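PDB 4PRK: 4-phosphoerythronate dehydrogenase, which probably catalyses the NAD-dependent interconversion of D-lactate and pyruvate. Local coordinates for residues 214-219 / 237-242. Residues are numbered along the deposited sequence; the frame is centred on the assembly and turned at random.
Sequences NMIGKK and ELVDTA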
loop_
_atom_site.group_PDB
_atom_site.type_symbol
_atom_site.label_atom_id
_atom_site.label_comp_id
_atom_site.label_asym_id
_atom_site.label_seq_id
_atom_site.Cartn_x
_atom_site.Cartn_y
_atom_site.Cartn_z
ATOM N N ASN A 214 -16.558 -18.933 -23.833
ATOM C CA ASN A 214 -15.368 -18.795 -24.738
ATOM C C ASN A 214 -15.043 -17.364 -25.148
ATOM O O ASN A 214 -14.595 -17.076 -26.261
ATOM C CB ASN A 214 -15.514 -19.683 -25.977
ATOM C CG ASN A 214 -15.606 -21.127 -25.598
ATOM O OD1 ASN A 214 -14.685 -21.663 -25.010
ATOM N ND2 ASN A 214 -16.743 -21.735 -25.833
ATOM N N MET A 215 -15.271 -16.448 -24.228
ATOM C CA MET A 215 -14.835 -15.093 -24.437
ATOM C C MET A 215 -13.333 -15.023 -24.711
ATOM O O MET A 215 -12.855 -14.096 -25.381
ATOM C CB MET A 215 -15.189 -14.324 -23.180
ATOM C CG MET A 215 -14.361 -13.131 -22.873
ATOM S SD MET A 215 -14.885 -12.511 -21.269
ATOM C CE MET A 215 -13.641 -13.126 -20.179
ATOM N N ILE A 216 -12.574 -15.937 -24.129
ATOM C CA ILE A 216 -11.127 -15.981 -24.372
ATOM C C ILE A 216 -10.895 -17.186 -25.220
ATOM O O ILE A 216 -10.919 -18.346 -24.713
ATOM C CB ILE A 216 -10.273 -16.048 -23.069
ATOM C CG1 ILE A 216 -10.623 -14.890 -22.135
ATOM C CG2 ILE A 216 -8.780 -16.066 -23.387
ATOM C CD1 ILE A 216 -10.330 -13.530 -22.703
ATOM N N GLY A 217 -10.764 -16.905 -26.520
ATOM C CA GLY A 217 -10.478 -17.920 -27.507
ATOM C C GLY A 217 -9.279 -17.664 -28.374
ATOM O O GLY A 217 -8.412 -16.814 -28.071
ATOM N N LYS A 218 -9.216 -18.441 -29.456
ATOM C CA LYS A 218 -8.102 -18.379 -30.421
ATOM C C LYS A 218 -7.729 -16.942 -30.765
ATOM O O LYS A 218 -6.579 -16.541 -30.653
ATOM C CB LYS A 218 -8.499 -19.118 -31.701
ATOM C CG LYS A 218 -7.471 -19.106 -32.809
ATOM C CD LYS A 218 -8.069 -19.509 -34.156
ATOM C CE LYS A 218 -7.777 -18.436 -35.216
ATOM N NZ LYS A 218 -8.389 -18.722 -36.560
ATOM N N LYS A 219 -8.717 -16.162 -31.152
ATOM C CA LYS A 219 -8.460 -14.780 -31.596
ATOM C C LYS A 219 -7.873 -13.974 -30.418
ATOM O O LYS A 219 -6.910 -13.235 -30.601
ATOM C CB LYS A 219 -9.744 -14.148 -32.172
ATOM C CG LYS A 219 -9.719 -12.639 -32.380
ATOM C CD LYS A 219 -8.644 -12.188 -33.391
ATOM C CE LYS A 219 -8.595 -10.672 -33.553
ATOM N NZ LYS A 219 -9.975 -10.106 -33.602
ATOM N N GLU A 237 -15.661 -21.897 -18.244
ATOM C CA GLU A 237 -16.245 -21.829 -19.578
ATOM C C GLU A 237 -15.985 -20.492 -20.278
ATOM O O GLU A 237 -16.357 -20.295 -21.447
ATOM C CB GLU A 237 -17.747 -22.071 -19.511
ATOM C CG GLU A 237 -18.135 -23.485 -19.077
ATOM C CD GLU A 237 -18.000 -23.721 -17.580
ATOM O OE1 GLU A 237 -17.720 -22.763 -16.804
ATOM O OE2 GLU A 237 -18.138 -24.897 -17.211
ATOM N N LEU A 238 -15.340 -19.573 -19.571
ATOM C CA LEU A 238 -14.932 -18.327 -20.179
ATOM C C LEU A 238 -13.821 -18.535 -21.144
ATOM O O LEU A 238 -13.620 -17.707 -21.994
ATOM C CB LEU A 238 -14.427 -17.352 -19.131
ATOM C CG LEU A 238 -15.420 -16.901 -18.090
ATOM C CD1 LEU A 238 -14.640 -16.045 -17.100
ATOM C CD2 LEU A 238 -16.550 -16.132 -18.747
ATOM N N VAL A 239 -13.072 -19.613 -20.971
ATOM C CA VAL A 239 -11.860 -19.866 -21.729
ATOM C C VAL A 239 -12.032 -21.117 -22.573
ATOM O O VAL A 239 -12.435 -22.144 -22.061
ATOM C CB VAL A 239 -10.680 -20.094 -20.789
ATOM C CG1 VAL A 239 -9.459 -20.537 -21.580
ATOM C CG2 VAL A 239 -10.390 -18.816 -19.985
ATOM N N ASP A 240 -11.715 -21.008 -23.859
ATOM C CA ASP A 240 -11.686 -22.152 -24.771
ATOM C C ASP A 240 -10.414 -22.934 -24.491
ATOM O O ASP A 240 -9.340 -22.560 -24.980
ATOM C CB ASP A 240 -11.671 -21.649 -26.241
ATOM C CG ASP A 240 -11.626 -22.793 -27.288
ATOM O OD1 ASP A 240 -11.042 -23.880 -27.077
ATOM O OD2 ASP A 240 -12.171 -22.566 -28.359
ATOM N N THR A 241 -10.549 -24.044 -23.779
ATOM C CA THR A 241 -9.419 -24.839 -23.375
ATOM C C THR A 241 -8.502 -25.368 -24.447
ATOM O O THR A 241 -7.278 -25.414 -24.272
ATOM C CB THR A 241 -9.888 -26.030 -22.586
ATOM O OG1 THR A 241 -10.791 -25.578 -21.565
ATOM C CG2 THR A 241 -8.668 -26.768 -21.975
ATOM N N ALA A 242 -9.083 -25.802 -25.542
ATOM C CA ALA A 242 -8.335 -26.231 -26.726
ATOM C C ALA A 242 -7.416 -25.115 -27.180
ATOM O O ALA A 242 -6.217 -25.331 -27.430
ATOM C CB ALA A 242 -9.323 -26.596 -27.868
HETATM O O HOH W 1 -14.772 -23.269 -22.821
#
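With CG of Asn-214 set anti to its own carbonyl carbon (chi1 -61°), the amide swings back to Asp-240 and brings OD1 to 3.3 Å from Asp-240 CB; the Asp-240 carboxylate carbon lies anti to its backbone N (chi1 179°). The amide and carboxylate planes stand 58° apart. The backbones beside them form a single beta bridge, Ile-216 with Val-239, joining two loops of the Rossmann-type NAD-binding domain just where each runs into a helix, 218-223 and 241-250. Three backbone bonds hold it. Asn-214 N reaches Glu-237 O at 2.8 Å; Ile-216 N gives its hydrogen to Leu-238 O at 3.0 Å, and Ile-216 O takes one from Asp-240 N at 2.9 Å, both close to straight. Ile-216 CB meets Val-239 CG2 at 4.1 Å, and both side chains rest on Leu-204 of strand 201-204, which brings the loops against the parallel sheet of this domain. Asp-240 is the N-cap of its helix, its OD1 accepting from Ala-243 N, while Gly-217 occupies the N-cap position of the other helix. A water bridges the loops, donating to Asn-214 OD1 and to Val-239 O, at 2.7 Å from each.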